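Local coordinates for DNA protection during starvation protein (Brevibacillus brevis, PDB 1N1Q), which probably oxidises ferrous iron with hydrogen peroxide, stores it as mineral inside a hollow twelve-subunit shell, and binds and protects DNA in starved cells, at residues Y24-N29 with K85-G90; S99-F104 with W142-F147; N14-N19 with G109-A114. One frame throughout, in Å; residues are numbered along the deposited sequence.

Interaction 1: Y24-N29 with K85-G90; sequences YVKLHN and KEATGG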
ATOM      1  N   TYR A  24      15.724  17.526  10.319  1.00 12.17           N
ATOM      2  CA  TYR A  24      15.213  16.645   9.275  1.00 12.43           C
ATOM      3  C   TYR A  24      14.999  17.471   8.010  1.00 12.17           C
ATOM      4  O   TYR A  24      15.333  17.042   6.905  1.00 12.33           O
ATOM      5  CB  TYR A  24      13.891  16.006   9.708  1.00 13.08           C
ATOM      6  CG  TYR A  24      13.261  15.126   8.644  1.00 15.35           C
ATOM      7  CD1 TYR A  24      13.775  13.857   8.355  1.00 18.12           C
ATOM      8  CD2 TYR A  24      12.150  15.565   7.929  1.00 18.83           C
ATOM      9  CE1 TYR A  24      13.191  13.050   7.378  1.00 20.14           C
ATOM     10  CE2 TYR A  24      11.563  14.767   6.950  1.00 20.91           C
ATOM     11  CZ  TYR A  24      12.083  13.512   6.683  1.00 22.37           C
ATOM     12  OH  TYR A  24      11.486  12.720   5.727  1.00 28.05           O
ATOM     13  N   VAL A  25      14.443  18.666   8.176  1.00 11.27           N
ATOM     14  CA  VAL A  25      14.195  19.531   7.028  1.00 10.99           C
ATOM     15  C   VAL A  25      15.448  20.280   6.578  1.00 11.56           C
ATOM     16  O   VAL A  25      15.642  20.519   5.389  1.00 11.97           O
ATOM     17  CB  VAL A  25      13.056  20.531   7.331  1.00 10.10           C
ATOM     18  CG1 VAL A  25      13.034  21.665   6.293  1.00 11.68           C
ATOM     19  CG2 VAL A  25      11.728  19.805   7.312  1.00  7.52           C
ATOM     20  N   LYS A  26      16.313  20.623   7.525  1.00 11.69           N
ATOM     21  CA  LYS A  26      17.541  21.339   7.194  1.00 11.95           C
ATOM     22  C   LYS A  26      18.458  20.455   6.351  1.00 11.85           C
ATOM     23  O   LYS A  26      19.062  20.909   5.376  1.00 11.35           O
ATOM     24  CB  LYS A  26      18.257  21.774   8.476  1.00 12.06           C
ATOM     25  CG  LYS A  26      19.378  22.799   8.258  1.00 12.02           C
ATOM     26  CD  LYS A  26      19.948  23.274   9.601  1.00 11.31           C
ATOM     27  CE  LYS A  26      20.947  24.414   9.434  1.00 12.33           C
ATOM     28  NZ  LYS A  26      21.410  24.920  10.765  1.00 11.04           N
ATOM     29  N   LEU A  27      18.551  19.185   6.729  1.00 11.96           N
ATOM     30  CA  LEU A  27      19.382  18.234   6.007  1.00 12.53           C
ATOM     31  C   LEU A  27      18.809  17.968   4.613  1.00 12.70           C
ATOM     32  O   LEU A  27      19.551  17.715   3.659  1.00 12.40           O
ATOM     33  CB  LEU A  27      19.504  16.945   6.815  1.00 12.17           C
ATOM     34  CG  LEU A  27      20.320  17.163   8.098  1.00 12.92           C
ATOM     35  CD1 LEU A  27      20.145  15.989   9.044  1.00 13.76           C
ATOM     36  CD2 LEU A  27      21.800  17.354   7.735  1.00 13.28           C
ATOM     37  N   HIS A  28      17.485  18.030   4.498  1.00 13.15           N
ATOM     38  CA  HIS A  28      16.820  17.858   3.205  1.00 13.78           C
ATOM     39  C   HIS A  28      17.198  19.070   2.366  1.00 13.21           C
ATOM     40  O   HIS A  28      17.466  18.958   1.174  1.00 13.00           O
ATOM     41  CB  HIS A  28      15.292  17.814   3.379  1.00 13.86           C
ATOM     42  CG  HIS A  28      14.739  16.428   3.508  1.00 17.71           C
ATOM     43  ND1 HIS A  28      14.480  15.624   2.418  1.00 21.65           N
ATOM     44  CD2 HIS A  28      14.399  15.700   4.599  1.00 22.20           C
ATOM     45  CE1 HIS A  28      14.001  14.464   2.830  1.00 21.22           C
ATOM     46  NE2 HIS A  28      13.941  14.484   4.149  1.00 23.52           N
ATOM     47  N   ASN A  29      17.230  20.230   3.012  1.00 13.08           N
ATOM     48  CA  ASN A  29      17.580  21.479   2.335  1.00 13.19           C
ATOM     49  C   ASN A  29      18.948  21.345   1.681  1.00 13.33           C
ATOM     50  O   ASN A  29      19.118  21.652   0.507  1.00 13.69           O
ATOM     51  CB  ASN A  29      17.596  22.640   3.335  1.00 12.38           C
ATOM     52  CG  ASN A  29      17.804  23.988   2.667  1.00 13.20           C
ATOM     53  OD1 ASN A  29      18.796  24.202   1.971  1.00 12.85           O
ATOM     54  ND2 ASN A  29      16.866  24.909   2.882  1.00  9.79           N
ATOM     55  N   LYS A  85      19.117  26.499  14.140  1.00 16.12           N
ATOM     56  CA  LYS A  85      18.558  27.462  13.173  1.00 17.68           C
ATOM     57  C   LYS A  85      18.328  26.780  11.819  1.00 16.25           C
ATOM     58  O   LYS A  85      18.997  25.802  11.495  1.00 15.41           O
ATOM     59  CB  LYS A  85      19.507  28.658  12.965  1.00 18.08           C
ATOM     60  CG  LYS A  85      19.875  29.434  14.219  1.00 23.27           C
ATOM     61  CD  LYS A  85      18.670  30.049  14.907  1.00 26.74           C
ATOM     62  CE  LYS A  85      19.123  31.073  15.943  1.00 31.83           C
ATOM     63  NZ  LYS A  85      18.023  31.497  16.858  1.00 33.92           N
ATOM     64  N   GLU A  86      17.393  27.311  11.034  1.00 15.78           N
ATOM     65  CA  GLU A  86      17.075  26.749   9.724  1.00 15.93           C
ATOM     66  C   GLU A  86      18.088  27.249   8.707  1.00 16.47           C
ATOM     67  O   GLU A  86      18.783  28.236   8.952  1.00 15.92           O
ATOM     68  CB  GLU A  86      15.649  27.144   9.323  1.00 15.37           C
ATOM     69  CG  GLU A  86      14.622  26.730  10.374  1.00 14.12           C
ATOM     70  CD  GLU A  86      13.268  26.408   9.780  1.00 13.54           C
ATOM     71  OE1 GLU A  86      12.440  27.328   9.627  1.00 12.65           O
ATOM     72  OE2 GLU A  86      13.043  25.225   9.457  1.00 12.86           O
ATOM     73  N   ALA A  87      18.191  26.557   7.581  1.00 17.67           N
ATOM     74  CA  ALA A  87      19.135  26.948   6.544  1.00 19.31           C
ATOM     75  C   ALA A  87      18.782  28.330   6.004  1.00 20.77           C
ATOM     76  O   ALA A  87      17.641  28.771   6.096  1.00 20.00           O
ATOM     77  CB  ALA A  87      19.119  25.923   5.413  1.00 19.00           C
ATOM     78  N   THR A  88      19.774  29.011   5.438  1.00 23.14           N
ATOM     79  CA  THR A  88      19.557  30.337   4.863  1.00 25.48           C
ATOM     80  C   THR A  88      19.050  30.222   3.434  1.00 26.59           C
ATOM     81  O   THR A  88      18.308  31.077   2.960  1.00 28.22           O
ATOM     82  CB  THR A  88      20.854  31.170   4.835  1.00 25.71           C
ATOM     83  OG1 THR A  88      21.794  30.560   3.944  1.00 26.38           O
ATOM     84  CG2 THR A  88      21.459  31.262   6.217  1.00 26.05           C
ATOM     85  N   GLY A  89      19.453  29.155   2.756  1.00 27.81           N
ATOM     86  CA  GLY A  89      19.030  28.947   1.382  1.00 28.57           C
ATOM     87  C   GLY A  89      20.156  29.252   0.409  1.00 28.63           C
ATOM     88  O   GLY A  89      20.117  28.827  -0.745  1.00 30.13           O
ATOM     89  N   GLY A  90      21.173  29.970   0.881  1.00 27.85           N
ATOM     90  CA  GLY A  90      22.295  30.307   0.024  1.00 27.34           C
ATOM     91  C   GLY A  90      23.636  29.701   0.423  1.00 26.55           C
ATOM     92  O   GLY A  90      24.681  30.175  -0.032  1.00 26.79           O
TER
HETATM   93  O   HOH W   1      21.711  27.850   9.673  1.00 19.93           O

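Interaction 2: S99-F104 with W142-F147; sequences SVVNDF and WMLEAF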
ATOM      1  N   SER A  99      28.128  23.970   8.431  1.00 14.26           N
ATOM      2  CA  SER A  99      26.920  24.218   9.214  1.00 14.70           C
ATOM      3  C   SER A  99      26.508  22.968  10.010  1.00 14.11           C
ATOM      4  O   SER A  99      26.083  23.059  11.166  1.00 14.08           O
ATOM      5  CB  SER A  99      25.780  24.648   8.290  1.00 14.76           C
ATOM      6  OG  SER A  99      24.555  24.717   8.994  1.00 16.16           O
ATOM      7  N   VAL A 100      26.631  21.802   9.389  1.00 13.77           N
ATOM      8  CA  VAL A 100      26.281  20.561  10.073  1.00 13.79           C
ATOM      9  C   VAL A 100      27.268  20.338  11.205  1.00 13.58           C
ATOM     10  O   VAL A 100      26.896  19.877  12.282  1.00 13.34           O
ATOM     11  CB  VAL A 100      26.316  19.353   9.123  1.00 13.37           C
ATOM     12  CG1 VAL A 100      26.034  18.073   9.893  1.00 13.94           C
ATOM     13  CG2 VAL A 100      25.286  19.544   8.013  1.00 13.69           C
ATOM     14  N   VAL A 101      28.533  20.671  10.963  1.00 13.97           N
ATOM     15  CA  VAL A 101      29.550  20.522  11.998  1.00 14.40           C
ATOM     16  C   VAL A 101      29.175  21.407  13.190  1.00 14.08           C
ATOM     17  O   VAL A 101      29.193  20.947  14.329  1.00 13.45           O
ATOM     18  CB  VAL A 101      30.950  20.927  11.486  1.00 14.88           C
ATOM     19  CG1 VAL A 101      31.921  21.069  12.660  1.00 15.62           C
ATOM     20  CG2 VAL A 101      31.467  19.873  10.511  1.00 16.35           C
ATOM     21  N   ASN A 102      28.819  22.662  12.917  1.00 13.69           N
ATOM     22  CA  ASN A 102      28.434  23.588  13.977  1.00 14.30           C
ATOM     23  C   ASN A 102      27.221  23.073  14.748  1.00 13.97           C
ATOM     24  O   ASN A 102      27.212  23.079  15.975  1.00 13.72           O
ATOM     25  CB  ASN A 102      28.105  24.975  13.416  1.00 14.61           C
ATOM     26  CG  ASN A 102      29.321  25.684  12.858  1.00 16.51           C
ATOM     27  OD1 ASN A 102      30.456  25.372  13.222  1.00 18.44           O
ATOM     28  ND2 ASN A 102      29.089  26.650  11.978  1.00 18.18           N
ATOM     29  N   ASP A 103      26.197  22.629  14.026  1.00 13.45           N
ATOM     30  CA  ASP A 103      24.988  22.122  14.664  1.00 13.54           C
ATOM     31  C   ASP A 103      25.264  20.883  15.515  1.00 13.23           C
ATOM     32  O   ASP A 103      24.832  20.799  16.671  1.00 12.46           O
ATOM     33  CB  ASP A 103      23.924  21.803  13.608  1.00 13.95           C
ATOM     34  CG  ASP A 103      23.369  23.055  12.946  1.00 13.38           C
ATOM     35  OD1 ASP A 103      23.664  24.166  13.427  1.00 13.31           O
ATOM     36  OD2 ASP A 103      22.637  22.922  11.952  1.00 13.18           O
ATOM     37  N   PHE A 104      25.974  19.916  14.943  1.00 13.47           N
ATOM     38  CA  PHE A 104      26.288  18.697  15.687  1.00 13.33           C
ATOM     39  C   PHE A 104      27.122  19.008  16.927  1.00 13.58           C
ATOM     40  O   PHE A 104      26.942  18.396  17.977  1.00 13.69           O
ATOM     41  CB  PHE A 104      27.026  17.697  14.796  1.00 13.46           C
ATOM     42  CG  PHE A 104      26.131  16.952  13.832  1.00 13.94           C
ATOM     43  CD1 PHE A 104      26.644  15.913  13.054  1.00 14.36           C
ATOM     44  CD2 PHE A 104      24.781  17.272  13.710  1.00 13.72           C
ATOM     45  CE1 PHE A 104      25.827  15.207  12.171  1.00 15.20           C
ATOM     46  CE2 PHE A 104      23.957  16.570  12.827  1.00 13.63           C
ATOM     47  CZ  PHE A 104      24.473  15.541  12.061  1.00 13.75           C
ATOM     48  N   TRP A 142      34.024  14.268  13.291  1.00 13.80           N
ATOM     49  CA  TRP A 142      35.394  14.020  12.846  1.00 14.08           C
ATOM     50  C   TRP A 142      35.444  13.918  11.320  1.00 14.03           C
ATOM     51  O   TRP A 142      36.291  14.531  10.672  1.00 13.99           O
ATOM     52  CB  TRP A 142      35.943  12.721  13.449  1.00 14.17           C
ATOM     53  CG  TRP A 142      36.841  11.958  12.510  1.00 14.85           C
ATOM     54  CD1 TRP A 142      37.976  12.418  11.896  1.00 15.64           C
ATOM     55  CD2 TRP A 142      36.639  10.626  12.027  1.00 15.19           C
ATOM     56  NE1 TRP A 142      38.485  11.457  11.054  1.00 16.75           N
ATOM     57  CE2 TRP A 142      37.685  10.345  11.118  1.00 14.96           C
ATOM     58  CE3 TRP A 142      35.676   9.638  12.276  1.00 15.98           C
ATOM     59  CZ2 TRP A 142      37.795   9.119  10.456  1.00 15.51           C
ATOM     60  CZ3 TRP A 142      35.786   8.419  11.618  1.00 16.13           C
ATOM     61  CH2 TRP A 142      36.841   8.171  10.718  1.00 15.33           C
ATOM     62  N   MET A 143      34.535  13.138  10.746  1.00 14.03           N
ATOM     63  CA  MET A 143      34.501  12.962   9.297  1.00 14.32           C
ATOM     64  C   MET A 143      34.218  14.240   8.516  1.00 14.01           C
ATOM     65  O   MET A 143      34.877  14.512   7.516  1.00 12.52           O
ATOM     66  CB  MET A 143      33.466  11.905   8.913  1.00 14.44           C
ATOM     67  CG  MET A 143      33.805  10.511   9.394  1.00 17.28           C
ATOM     68  SD  MET A 143      32.599   9.289   8.843  1.00 21.52           S
ATOM     69  CE  MET A 143      31.596   9.174  10.282  1.00 27.35           C
ATOM     70  N   LEU A 144      33.238  15.015   8.963  1.00 13.97           N
ATOM     71  CA  LEU A 144      32.887  16.253   8.265  1.00 14.87           C
ATOM     72  C   LEU A 144      34.011  17.289   8.351  1.00 14.85           C
ATOM     73  O   LEU A 144      34.260  18.026   7.396  1.00 14.32           O
ATOM     74  CB  LEU A 144      31.575  16.817   8.825  1.00 14.70           C
ATOM     75  CG  LEU A 144      30.363  15.902   8.578  1.00 16.86           C
ATOM     76  CD1 LEU A 144      29.167  16.378   9.380  1.00 18.09           C
ATOM     77  CD2 LEU A 144      30.047  15.872   7.084  1.00 18.35           C
ATOM     78  N   GLU A 145      34.699  17.338   9.488  1.00 15.57           N
ATOM     79  CA  GLU A 145      35.802  18.281   9.640  1.00 16.75           C
ATOM     80  C   GLU A 145      36.972  17.850   8.762  1.00 16.04           C
ATOM     81  O   GLU A 145      37.648  18.684   8.171  1.00 15.38           O
ATOM     82  CB  GLU A 145      36.242  18.371  11.101  1.00 17.60           C
ATOM     83  CG  GLU A 145      35.369  19.286  11.942  1.00 22.59           C
ATOM     84  CD  GLU A 145      35.971  19.584  13.297  1.00 30.34           C
ATOM     85  OE1 GLU A 145      37.193  19.837  13.365  1.00 36.81           O
ATOM     86  OE2 GLU A 145      35.226  19.578  14.296  1.00 36.13           O
ATOM     87  N   ALA A 146      37.199  16.540   8.665  1.00 15.33           N
ATOM     88  CA  ALA A 146      38.281  16.022   7.830  1.00 15.38           C
ATOM     89  C   ALA A 146      38.029  16.421   6.379  1.00 15.62           C
ATOM     90  O   ALA A 146      38.952  16.806   5.661  1.00 14.86           O
ATOM     91  CB  ALA A 146      38.372  14.499   7.951  1.00 15.10           C
ATOM     92  N   PHE A 147      36.768  16.325   5.962  1.00 15.91           N
ATOM     93  CA  PHE A 147      36.351  16.692   4.611  1.00 16.70           C
ATOM     94  C   PHE A 147      36.708  18.146   4.303  1.00 17.72           C
ATOM     95  O   PHE A 147      37.125  18.475   3.189  1.00 16.91           O
ATOM     96  CB  PHE A 147      34.834  16.506   4.480  1.00 16.72           C
ATOM     97  CG  PHE A 147      34.252  17.032   3.190  1.00 16.22           C
ATOM     98  CD1 PHE A 147      34.116  16.204   2.080  1.00 16.19           C
ATOM     99  CD2 PHE A 147      33.842  18.356   3.087  1.00 15.67           C
ATOM    100  CE1 PHE A 147      33.579  16.694   0.881  1.00 16.25           C
ATOM    101  CE2 PHE A 147      33.308  18.853   1.908  1.00 16.16           C
ATOM    102  CZ  PHE A 147      33.171  18.026   0.799  1.00 15.49           C
TER

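Interaction 3: N14-N19 with G109-A114; sequences NRQVAN and GELKVA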
ATOM      1  N   ASN A  14      12.283  16.670  24.758  1.00 14.13           N
ATOM      2  CA  ASN A  14      11.514  17.377  23.733  1.00 14.34           C
ATOM      3  C   ASN A  14      12.325  18.459  23.033  1.00 14.55           C
ATOM      4  O   ASN A  14      12.044  18.816  21.891  1.00 14.03           O
ATOM      5  CB  ASN A  14      10.234  17.980  24.330  1.00 14.06           C
ATOM      6  CG  ASN A  14       9.073  16.995  24.324  1.00 14.64           C
ATOM      7  OD1 ASN A  14       8.941  16.198  23.398  1.00 14.45           O
ATOM      8  ND2 ASN A  14       8.215  17.060  25.341  1.00 12.97           N
ATOM      9  N   ARG A  15      13.332  18.979  23.723  1.00 15.03           N
ATOM     10  CA  ARG A  15      14.200  20.002  23.154  1.00 16.45           C
ATOM     11  C   ARG A  15      14.938  19.372  21.974  1.00 14.89           C
ATOM     12  O   ARG A  15      15.143  20.004  20.941  1.00 13.61           O
ATOM     13  CB  ARG A  15      15.202  20.462  24.202  1.00 16.98           C
ATOM     14  CG  ARG A  15      15.603  21.918  24.096  1.00 25.10           C
ATOM     15  CD  ARG A  15      16.706  22.148  23.084  1.00 33.33           C
ATOM     16  NE  ARG A  15      17.534  23.278  23.496  1.00 39.84           N
ATOM     17  CZ  ARG A  15      18.224  23.309  24.635  1.00 46.33           C
ATOM     18  NH1 ARG A  15      18.186  22.272  25.466  1.00 47.38           N
ATOM     19  NH2 ARG A  15      18.940  24.380  24.954  1.00 49.09           N
ATOM     20  N   GLN A  16      15.334  18.114  22.137  1.00 13.74           N
ATOM     21  CA  GLN A  16      16.041  17.410  21.081  1.00 13.24           C
ATOM     22  C   GLN A  16      15.078  16.934  20.000  1.00 12.69           C
ATOM     23  O   GLN A  16      15.450  16.799  18.837  1.00 11.47           O
ATOM     24  CB  GLN A  16      16.838  16.244  21.665  1.00 13.22           C
ATOM     25  CG  GLN A  16      17.915  16.693  22.640  1.00 13.49           C
ATOM     26  CD  GLN A  16      18.718  17.876  22.115  1.00 13.35           C
ATOM     27  OE1 GLN A  16      19.191  17.863  20.976  1.00 14.13           O
ATOM     28  NE2 GLN A  16      18.873  18.907  22.943  1.00 11.26           N
ATOM     29  N   VAL A  17      13.837  16.668  20.391  1.00 12.50           N
ATOM     30  CA  VAL A  17      12.823  16.265  19.427  1.00 12.15           C
ATOM     31  C   VAL A  17      12.670  17.458  18.492  1.00 12.37           C
ATOM     32  O   VAL A  17      12.652  17.304  17.275  1.00 12.07           O
ATOM     33  CB  VAL A  17      11.452  15.981  20.101  1.00 12.18           C
ATOM     34  CG1 VAL A  17      10.357  15.903  19.039  1.00 12.59           C
ATOM     35  CG2 VAL A  17      11.506  14.665  20.877  1.00 12.80           C
ATOM     36  N   ALA A  18      12.593  18.654  19.077  1.00 12.27           N
ATOM     37  CA  ALA A  18      12.440  19.874  18.295  1.00 12.92           C
ATOM     38  C   ALA A  18      13.655  20.092  17.395  1.00 12.84           C
ATOM     39  O   ALA A  18      13.510  20.445  16.221  1.00 12.78           O
ATOM     40  CB  ALA A  18      12.250  21.071  19.225  1.00 13.00           C
ATOM     41  N   ASN A  19      14.850  19.877  17.948  1.00 12.64           N
ATOM     42  CA  ASN A  19      16.079  20.059  17.182  1.00 12.24           C
ATOM     43  C   ASN A  19      16.134  19.140  15.973  1.00 11.75           C
ATOM     44  O   ASN A  19      16.466  19.577  14.871  1.00 11.60           O
ATOM     45  CB  ASN A  19      17.314  19.811  18.053  1.00 12.20           C
ATOM     46  CG  ASN A  19      17.676  21.007  18.904  1.00 12.71           C
ATOM     47  OD1 ASN A  19      17.350  22.138  18.559  1.00 13.04           O
ATOM     48  ND2 ASN A  19      18.375  20.769  20.009  1.00 11.70           N
ATOM     49  N   GLY A 109      27.063  19.305  22.984  1.00 16.44           N
ATOM     50  CA  GLY A 109      27.091  20.037  24.236  1.00 16.69           C
ATOM     51  C   GLY A 109      25.764  19.931  24.967  1.00 16.55           C
ATOM     52  O   GLY A 109      25.733  19.729  26.183  1.00 16.14           O
ATOM     53  N   GLU A 110      24.664  20.068  24.231  1.00 16.12           N
ATOM     54  CA  GLU A 110      23.342  19.979  24.836  1.00 16.00           C
ATOM     55  C   GLU A 110      23.065  18.564  25.323  1.00 16.20           C
ATOM     56  O   GLU A 110      22.426  18.372  26.361  1.00 15.44           O
ATOM     57  CB  GLU A 110      22.258  20.408  23.836  1.00 16.28           C
ATOM     58  CG  GLU A 110      22.358  21.866  23.403  1.00 16.17           C
ATOM     59  CD  GLU A 110      21.171  22.323  22.569  1.00 17.02           C
ATOM     60  OE1 GLU A 110      20.354  21.473  22.155  1.00 16.77           O
ATOM     61  OE2 GLU A 110      21.060  23.539  22.315  1.00 17.43           O
ATOM     62  N   LEU A 111      23.545  17.572  24.579  1.00 16.49           N
ATOM     63  CA  LEU A 111      23.325  16.183  24.965  1.00 16.54           C
ATOM     64  C   LEU A 111      24.038  15.869  26.278  1.00 17.01           C
ATOM     65  O   LEU A 111      23.521  15.128  27.113  1.00 16.29           O
ATOM     66  CB  LEU A 111      23.784  15.243  23.845  1.00 16.27           C
ATOM     67  CG  LEU A 111      22.814  15.179  22.646  1.00 15.83           C
ATOM     68  CD1 LEU A 111      23.468  14.438  21.484  1.00 14.62           C
ATOM     69  CD2 LEU A 111      21.513  14.495  23.073  1.00 14.43           C
ATOM     70  N   LYS A 112      25.220  16.446  26.470  1.00 18.25           N
ATOM     71  CA  LYS A 112      25.961  16.219  27.711  1.00 19.47           C
ATOM     72  C   LYS A 112      25.172  16.780  28.894  1.00 19.51           C
ATOM     73  O   LYS A 112      25.067  16.147  29.941  1.00 18.79           O
ATOM     74  CB  LYS A 112      27.342  16.884  27.649  1.00 20.35           C
ATOM     75  CG  LYS A 112      28.326  16.211  26.697  1.00 22.57           C
ATOM     76  CD  LYS A 112      29.634  16.975  26.647  1.00 27.51           C
ATOM     77  CE  LYS A 112      30.600  16.359  25.645  1.00 31.27           C
ATOM     78  NZ  LYS A 112      31.807  17.210  25.446  1.00 34.14           N
ATOM     79  N   VAL A 113      24.616  17.974  28.722  1.00 19.49           N
ATOM     80  CA  VAL A 113      23.829  18.600  29.779  1.00 19.63           C
ATOM     81  C   VAL A 113      22.566  17.793  30.088  1.00 19.12           C
ATOM     82  O   VAL A 113      22.248  17.547  31.251  1.00 18.49           O
ATOM     83  CB  VAL A 113      23.417  20.043  29.386  1.00 20.44           C
ATOM     84  CG1 VAL A 113      22.333  20.565  30.335  1.00 21.52           C
ATOM     85  CG2 VAL A 113      24.632  20.962  29.434  1.00 20.38           C
ATOM     86  N   ALA A 114      21.853  17.380  29.043  1.00 18.37           N
ATOM     87  CA  ALA A 114      20.629  16.605  29.209  1.00 18.02           C
ATOM     88  C   ALA A 114      20.887  15.269  29.903  1.00 17.76           C
ATOM     89  O   ALA A 114      20.101  14.834  30.747  1.00 16.17           O
ATOM     90  CB  ALA A 114      19.973  16.375  27.850  1.00 18.42           C
TER

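Interaction 1: Y24-N29 with K85-G90
A hydrogen bond from Lys26 to a loop carbonyl, with the methyl of Ala87 against Asn29, joins helix 4-33 to the link between helix 75-81 and helix 93-120. Lys26 reaches out fully stretched, its CG anti to the backbone N (chi1 -167°) and the rest of the chain extended, which carries the ammonium to the carbonyl of Lys85. The bond from Lys26 NZ to Lys85 O is 2.7 Å long, and the donor stands 32° off the carbonyl plane. A water accepts from Lys26 NZ at 3.1 Å and donates to Glu86 O, so two successive loop carbonyls are tied to one ammonium group; its strongest partner is Asp103, on helix 93-120, in a salt bridge. In this Dps subunit, a ferritin-like four-helix bundle, the connection runs alongside the first helix, next to the second subunit. One turn further on, Ala87 CB rests against the amide of Asn29, 3.5 Å from ND2. The same amide has polar partners in Asn33 and in Ala73 of the second subunit, while both carboxylate oxygens of Glu86 accept backbone N-H groups of that subunit, from Leu75 and Ala76. The bound di-iron species lies about 11 Å from the Asn29 side chain.

Interaction 2: S99-F104 with W142-F147
Helices 99-104 and 142-147 run antiparallel, 148° between their directions, with axes 9.6 Å apart at closest approach and Val101 facing Leu144 at the nearest backbone point. Leu144 carries most of the apolar contact. Its CB is pressed against Val101 CG2 at 3.5 Å, a close approach for two carbons, with the two side chains lying antiparallel alongside each other. Farther out, Leu144 CD1 meets Val100 CG1 at 3.6 Å, the leucine and this valine being nearly perpendicular. Val100 sets CG1 anti to its backbone N (chi1 176°), and that methyl serves two neighbours at once: besides touching the leucine it sits over the centre of one face of the Phe104 ring, 3.6 Å above the plane. Leu144 CD1 approaches the same ring obliquely, 4.5 Å from Phe104 CD1. Here the third and fourth long helices of the ferritin-like bundle, 93-120 and 124-148, pack as an antiparallel pair, and the contact is wholly apolar on its inner side. Trp20 of helix 4-33 also touches Phe104, extending the core toward the first helix, and Leu137 and Val141 of helix 124-148 touch the ring as well. At the solvent-exposed margin the aliphatic part of Glu145 lies across Val101, with Glu145 CG 3.9 Å from Val101 CG1.

Interaction 3: N14-N19 with G109-A114
Glu110 points its carboxylate across to helix 14-19 with CG beside its own backbone N (chi1 -64°) and an extended chain beyond, while Gln16 bends back at chi2 (-45°) and turns its amide to meet it. The two segments belong to helices 4-33 and 93-120, the first and third long helices of the ferritin-like four-helix bundle, here antiparallel with axes 11.4 Å apart, a spacing bridged by long polar side chains. Gln16 NE2 donates to Glu110 OE1 over 3.1 Å in an almost straight bond, the N-H to acceptor angle being 175°. The acceptor lies in the amide plane of Gln16, and the donor meets the carboxylate on its anti side, somewhat out of plane. Asn19 ND2 makes a weak bond of 3.0 Å to Glu110 OE1 and a firmer one of 3.2 Å to Gln16 OE1, straight at the N-H but arriving from above the carbonyl plane. The two amides and Glu110 OE1 are thus linked to one another. With an alanine in place of Gln16, the straight donor to Glu110 OE1 is gone and the carboxylate would probably be held less firmly on that side, while Asn19 ND2 would lose its carbonyl partner. On the apolar flank, Gln16 CG touches Leu111 CD2 at 4.2 Å, and Leu60 of helix 39-66 packs on the glutamine too. The polar ends have further partners in the loop after helix 75-81: Ser83 OG bonds to Glu110 OE2, and the backbone N atoms of Ser83 and Ile84 both donate to Asn19 OD1. Arg15 forms a salt bridge by charge alone, with no N-H directed at the glutamate: Glu110 OE2 lies 3.5 Å from Arg15 NH2 and sits over one face of the guanidinium, offset toward its rim.

In the fold
Helix 4-33 opens two of the three contacts. Residues 14-19 come first and are met by 109-114, so interaction 3 closes the longest loop, spanning the rest of helix 4-33, helices 39-66 and 75-81 and the first part of helix 93-120. Residues 24-29 follow and meet 85-90, which nests interaction 1 inside that loop. Interaction 2 starts at 99-104, after interaction 1 has closed, and ends at 142-147 near the C terminus; it crosses interaction 3. Together they tie the first helix to the connection before helix 93-120, the first to the third, and the third to the fourth. Interactions 1 and 2 meet where helix 4-33 packs on helix 93-120, with Leu27 against Val100.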